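Local atomic coordinates of flavohemoglobin (Malassezia yamatoensis, PDB entry 6O0A), a protein that carries a haem and an FAD and, as in other flavohemoglobins, probably detoxifies nitric oxide by oxidising it at the haem. Residues G78-F83 with E145-L150. Residues are numbered along the deposited sequence; the frame is centred on the assembly and turned at random. Where two conformers were deposited one is given.
Sequences GSIAIF and EVYWLL. With HEM (protoporphyrin IX containing Fe), chain C.
The Phe83 ring receives Leu150 over one face and has Val146 and Leu149 at its edge. Leu150 CB makes a CH-pi contact 4.0 Å from the ring centroid, 18° off the normal and displaced toward the rim. With CG anti to the backbone N (chi1 180°), Leu150 reaches across the gap and lays its CD1 over the CD1 side of that same face. The two side chains run past each other in opposite directions. In the ring plane, Val146 CG1 stands 3.9 Å from Phe83 CD2, and near the plane Leu149 CB approaches CE2; the carbonyl oxygen of Val146 comes to CE2 obliquely. The Tyr147 ring takes Ile80 CD1 at its edge, 3.9 Å from Tyr147 CD2. HEM CBB, a vinyl carbon, approaches this ring obliquely, neither over the face nor at the edge, 3.6 Å from Tyr147 CE2. Leu150 CD2 bridges the first helix and the porphyrin periphery, 3.7 Å from Ile80 CG1 and 3.5 Å from HEM CMB, a ring methyl. Ser79 OG reaches the same methyl while hydrogen-bonding to Leu76 O within its own helix. The side-chain contacts between the segments are apolar; the tyrosine hydroxyl finds its hydrogen-bond partner outside, in Tyr116 O. All seven touching residues are buried, and four of them, Ser79, Ile80, Tyr147 and Leu150, also line the haem pocket, so helix packing and pocket wall share side chains. The axes of the short segments pass 10.1 Å apart at 97°, a nearly perpendicular crossing in the all-helical globin domain that carries the haem. Here helix 75-89 meets helix 137-163; helix 115-131 adds Leu123 against Ile80 and Val119 against Tyr147, and helix 96-108 brings Leu99 to Leu150.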
ATOM      1  N   GLY A  78       5.511  -4.475 -14.850  1.00 29.34           N
ATOM      2  CA  GLY A  78       4.134  -4.430 -15.324  1.00 28.91           C
ATOM      3  C   GLY A  78       3.562  -3.024 -15.312  1.00 36.28           C
ATOM      4  O   GLY A  78       2.851  -2.620 -16.239  1.00 37.53           O
ATOM      5  N   SER A  79       3.871  -2.257 -14.265  1.00 32.96           N
ATOM      6  CA  SER A  79       3.474  -0.853 -14.225  1.00 27.37           C
ATOM      7  C   SER A  79       4.076  -0.069 -15.383  1.00 25.78           C
ATOM      8  O   SER A  79       3.483   0.916 -15.834  1.00 25.77           O
ATOM      9  CB  SER A  79       3.899  -0.226 -12.898  1.00 23.96           C
ATOM     10  OG  SER A  79       5.312  -0.138 -12.821  1.00 26.57           O
ATOM     11  N   ILE A  80       5.256  -0.471 -15.866  1.00 25.27           N
ATOM     12  CA  ILE A  80       5.836   0.211 -17.020  1.00 20.79           C
ATOM     13  C   ILE A  80       4.978  -0.030 -18.260  1.00 25.60           C
ATOM     14  O   ILE A  80       4.784   0.876 -19.083  1.00 31.83           O
ATOM     15  CB  ILE A  80       7.302  -0.227 -17.229  1.00 26.92           C
ATOM     16  CG1 ILE A  80       8.157   0.191 -16.030  1.00 22.89           C
ATOM     17  CG2 ILE A  80       7.869   0.382 -18.512  1.00 28.04           C
ATOM     18  CD1 ILE A  80       9.602  -0.338 -16.059  1.00 24.00           C
ATOM     19  N   ALA A  81       4.416  -1.234 -18.394  1.00 29.21           N
ATOM     20  CA  ALA A  81       3.521  -1.519 -19.514  1.00 28.10           C
ATOM     21  C   ALA A  81       2.202  -0.759 -19.382  1.00 33.45           C
ATOM     22  O   ALA A  81       1.687  -0.217 -20.371  1.00 30.78           O
ATOM     23  CB  ALA A  81       3.266  -3.020 -19.610  1.00 33.04           C
ATOM     24  N   ILE A  82       1.627  -0.733 -18.177  1.00 27.23           N
ATOM     25  CA  ILE A  82       0.429   0.070 -17.942  0.51 28.17           C
ATOM     26  C   ILE A  82       0.693   1.526 -18.297  1.00 23.85           C
ATOM     27  O   ILE A  82      -0.135   2.188 -18.937  1.00 31.43           O
ATOM     28  CB  ILE A  82      -0.029  -0.081 -16.479  0.51 29.20           C
ATOM     29  CG1 ILE A  82      -0.517  -1.505 -16.212  0.51 31.07           C
ATOM     30  CG2 ILE A  82      -1.115   0.935 -16.139  0.51 32.05           C
ATOM     31  CD1 ILE A  82      -0.761  -1.797 -14.747  0.51 28.02           C
ATOM     32  N   PHE A  83       1.850   2.041 -17.884  1.00 22.46           N
ATOM     33  CA  PHE A  83       2.196   3.437 -18.131  1.00 24.56           C
ATOM     34  C   PHE A  83       2.311   3.709 -19.624  1.00 24.12           C
ATOM     35  O   PHE A  83       1.792   4.714 -20.129  1.00 29.34           O
ATOM     36  CB  PHE A  83       3.507   3.758 -17.406  1.00 21.63           C
ATOM     37  CG  PHE A  83       3.993   5.165 -17.599  1.00 27.68           C
ATOM     38  CD1 PHE A  83       3.435   6.209 -16.888  1.00 26.64           C
ATOM     39  CD2 PHE A  83       5.041   5.434 -18.472  1.00 27.02           C
ATOM     40  CE1 PHE A  83       3.893   7.507 -17.050  1.00 33.02           C
ATOM     41  CE2 PHE A  83       5.509   6.731 -18.637  1.00 26.79           C
ATOM     42  CZ  PHE A  83       4.935   7.765 -17.930  1.00 32.42           C
ATOM     43  N   GLU A 145      12.859   5.556 -23.578  1.00 14.85           N
ATOM     44  CA  GLU A 145      12.163   6.820 -23.376  1.00 16.38           C
ATOM     45  C   GLU A 145      11.003   6.652 -22.399  1.00 17.97           C
ATOM     46  O   GLU A 145      10.827   7.473 -21.490  1.00 19.49           O
ATOM     47  CB  GLU A 145      11.657   7.369 -24.707  1.00 18.77           C
ATOM     48  CG  GLU A 145      11.069   8.771 -24.545  1.00 19.93           C
ATOM     49  CD  GLU A 145      10.542   9.366 -25.839  1.00 24.78           C
ATOM     50  OE1 GLU A 145      10.899   8.869 -26.929  1.00 22.62           O
ATOM     51  OE2 GLU A 145       9.761  10.338 -25.753  1.00 29.66           O
ATOM     52  N   VAL A 146      10.212   5.588 -22.575  1.00 19.10           N
ATOM     53  CA  VAL A 146       9.108   5.287 -21.666  1.00 16.85           C
ATOM     54  C   VAL A 146       9.625   5.127 -20.242  1.00 18.71           C
ATOM     55  O   VAL A 146       9.089   5.721 -19.301  1.00 19.32           O
ATOM     56  CB  VAL A 146       8.356   4.025 -22.136  1.00 17.49           C
ATOM     57  CG1 VAL A 146       7.292   3.595 -21.117  1.00 20.44           C
ATOM     58  CG2 VAL A 146       7.723   4.253 -23.494  1.00 18.75           C
ATOM     59  N   TYR A 147      10.697   4.345 -20.069  1.00 14.36           N
ATOM     60  CA  TYR A 147      11.254   4.147 -18.734  1.00 17.01           C
ATOM     61  C   TYR A 147      11.619   5.476 -18.083  1.00 18.75           C
ATOM     62  O   TYR A 147      11.298   5.716 -16.916  1.00 19.39           O
ATOM     63  CB  TYR A 147      12.486   3.235 -18.782  1.00 16.09           C
ATOM     64  CG  TYR A 147      13.100   3.038 -17.399  1.00 16.24           C
ATOM     65  CD1 TYR A 147      14.058   3.922 -16.890  1.00 17.55           C
ATOM     66  CD2 TYR A 147      12.686   1.990 -16.584  1.00 17.11           C
ATOM     67  CE1 TYR A 147      14.600   3.752 -15.608  1.00 16.93           C
ATOM     68  CE2 TYR A 147      13.225   1.810 -15.304  1.00 18.40           C
ATOM     69  CZ  TYR A 147      14.171   2.700 -14.825  1.00 15.95           C
ATOM     70  OH  TYR A 147      14.694   2.515 -13.553  1.00 16.74           O
ATOM     71  N   TRP A 148      12.340   6.339 -18.800  1.00 17.93           N
ATOM     72  CA  TRP A 148      12.847   7.540 -18.145  1.00 20.91           C
ATOM     73  C   TRP A 148      11.762   8.584 -17.915  1.00 18.67           C
ATOM     74  O   TRP A 148      11.856   9.360 -16.958  1.00 22.53           O
ATOM     75  CB  TRP A 148      14.032   8.113 -18.935  1.00 23.80           C
ATOM     76  CG  TRP A 148      15.258   7.286 -18.646  1.00 27.98           C
ATOM     77  CD1 TRP A 148      15.949   6.496 -19.517  1.00 36.77           C
ATOM     78  CD2 TRP A 148      15.876   7.104 -17.364  1.00 34.29           C
ATOM     79  NE1 TRP A 148      16.981   5.860 -18.863  1.00 37.15           N
ATOM     80  CE2 TRP A 148      16.955   6.217 -17.540  1.00 38.97           C
ATOM     81  CE3 TRP A 148      15.631   7.622 -16.086  1.00 39.87           C
ATOM     82  CZ2 TRP A 148      17.787   5.835 -16.486  1.00 33.70           C
ATOM     83  CZ3 TRP A 148      16.457   7.243 -15.043  1.00 37.99           C
ATOM     84  CH2 TRP A 148      17.518   6.356 -15.249  1.00 33.79           C
ATOM     85  N   LEU A 149      10.723   8.613 -18.751  1.00 19.30           N
ATOM     86  CA  LEU A 149       9.576   9.465 -18.450  1.00 22.10           C
ATOM     87  C   LEU A 149       8.971   9.088 -17.109  1.00 23.33           C
ATOM     88  O   LEU A 149       8.648   9.959 -16.290  1.00 22.60           O
ATOM     89  CB  LEU A 149       8.521   9.338 -19.544  1.00 24.43           C
ATOM     90  CG  LEU A 149       8.761  10.081 -20.850  1.00 29.83           C
ATOM     91  CD1 LEU A 149       7.697   9.688 -21.852  1.00 31.93           C
ATOM     92  CD2 LEU A 149       8.730  11.573 -20.585  1.00 34.03           C
ATOM     93  N   LEU A 150       8.804   7.787 -16.881  1.00 18.95           N
ATOM     94  CA  LEU A 150       8.214   7.298 -15.641  1.00 21.52           C
ATOM     95  C   LEU A 150       9.162   7.504 -14.465  1.00 22.65           C
ATOM     96  O   LEU A 150       8.753   7.980 -13.401  1.00 19.84           O
ATOM     97  CB  LEU A 150       7.857   5.825 -15.819  1.00 22.66           C
ATOM     98  CG  LEU A 150       7.218   4.971 -14.728  1.00 26.79           C
ATOM     99  CD1 LEU A 150       5.981   5.639 -14.191  1.00 29.39           C
ATOM    100  CD2 LEU A 150       6.867   3.637 -15.344  1.00 26.16           C
TER
HETATM  101  CHA HEM C 402       7.503  -1.502  -5.438  1.00 16.79           C
HETATM  102  CHB HEM C 402       7.348   0.421  -9.918  1.00 19.81           C
HETATM  103  CHC HEM C 402      12.008   1.713  -9.517  1.00 18.14           C
HETATM  104  CHD HEM C 402      12.318  -0.774  -5.363  1.00 13.25           C
HETATM  105  C1A HEM C 402       7.050  -1.074  -6.673  1.00 15.68           C
HETATM  106  C2A HEM C 402       5.705  -1.220  -7.186  1.00 17.37           C
HETATM  107  C3A HEM C 402       5.662  -0.686  -8.413  1.00 21.80           C
HETATM  108  C4A HEM C 402       6.987  -0.197  -8.739  1.00 23.25           C
HETATM  109  CMA HEM C 402       4.440  -0.612  -9.352  1.00 22.27           C
HETATM  110  CAA HEM C 402       4.527  -1.853  -6.417  1.00 21.86           C
HETATM  111  CBA HEM C 402       3.890  -0.700  -5.645  1.00 23.78           C
HETATM  112  CGA HEM C 402       2.768  -1.219  -4.780  1.00 36.86           C
HETATM  113  O1A HEM C 402       2.988  -2.199  -4.026  1.00 37.78           O
HETATM  114  O2A HEM C 402       1.651  -0.650  -4.839  1.00 41.98           O
HETATM  115  C1B HEM C 402       8.591   0.949 -10.203  1.00 18.23           C
HETATM  116  C2B HEM C 402       8.969   1.634 -11.426  1.00 16.56           C
HETATM  117  C3B HEM C 402      10.268   1.978 -11.324  1.00 20.11           C
HETATM  118  C4B HEM C 402      10.739   1.540 -10.023  1.00 15.35           C
HETATM  119  CMB HEM C 402       7.997   1.857 -12.602  1.00 21.94           C
HETATM  120  CAB HEM C 402      11.166   2.735 -12.335  1.00 20.70           C
HETATM  121  CBB HEM C 402      10.713   3.441 -13.383  1.00 18.94           C
HETATM  122  C1C HEM C 402      12.497   1.114  -8.375  1.00 18.03           C
HETATM  123  C2C HEM C 402      13.872   1.142  -7.945  1.00 14.33           C
HETATM  124  C3C HEM C 402      13.971   0.458  -6.791  1.00 14.40           C
HETATM  125  C4C HEM C 402      12.650  -0.037  -6.473  1.00 14.17           C
HETATM  126  CMC HEM C 402      14.978   1.891  -8.724  1.00 18.42           C
HETATM  127  CAC HEM C 402      15.214   0.144  -5.914  1.00 16.52           C
HETATM  128  CBC HEM C 402      16.455   0.048  -6.426  1.00 21.98           C
HETATM  129  C1D HEM C 402      11.038  -1.172  -5.036  1.00 12.39           C
HETATM  130  C2D HEM C 402      10.697  -1.937  -3.850  1.00 17.88           C
HETATM  131  C3D HEM C 402       9.383  -2.153  -3.865  1.00 17.87           C
HETATM  132  C4D HEM C 402       8.828  -1.525  -5.053  1.00 15.30           C
HETATM  133  CMD HEM C 402      11.719  -2.415  -2.793  1.00 16.95           C
HETATM  134  CAD HEM C 402       8.592  -2.934  -2.793  1.00 14.43           C
HETATM  135  CBD HEM C 402       8.163  -4.265  -3.404  1.00 19.69           C
HETATM  136  CGD HEM C 402       9.291  -5.272  -3.393  1.00 24.23           C
HETATM  137  O1D HEM C 402       9.941  -5.458  -2.328  1.00 18.74           O
HETATM  138  O2D HEM C 402       9.530  -5.915  -4.453  1.00 25.99           O
HETATM  139  NA  HEM C 402       7.806  -0.444  -7.650  1.00 15.74           N
HETATM  140  NB  HEM C 402       9.691   0.910  -9.376  1.00 16.62           N
HETATM  141  NC  HEM C 402      11.766   0.391  -7.451  1.00 13.74           N
HETATM  142  ND  HEM C 402       9.876  -0.928  -5.740  1.00 14.71           N
HETATM  143 FE   HEM C 402       9.721   0.227  -7.443  1.00 18.44          FE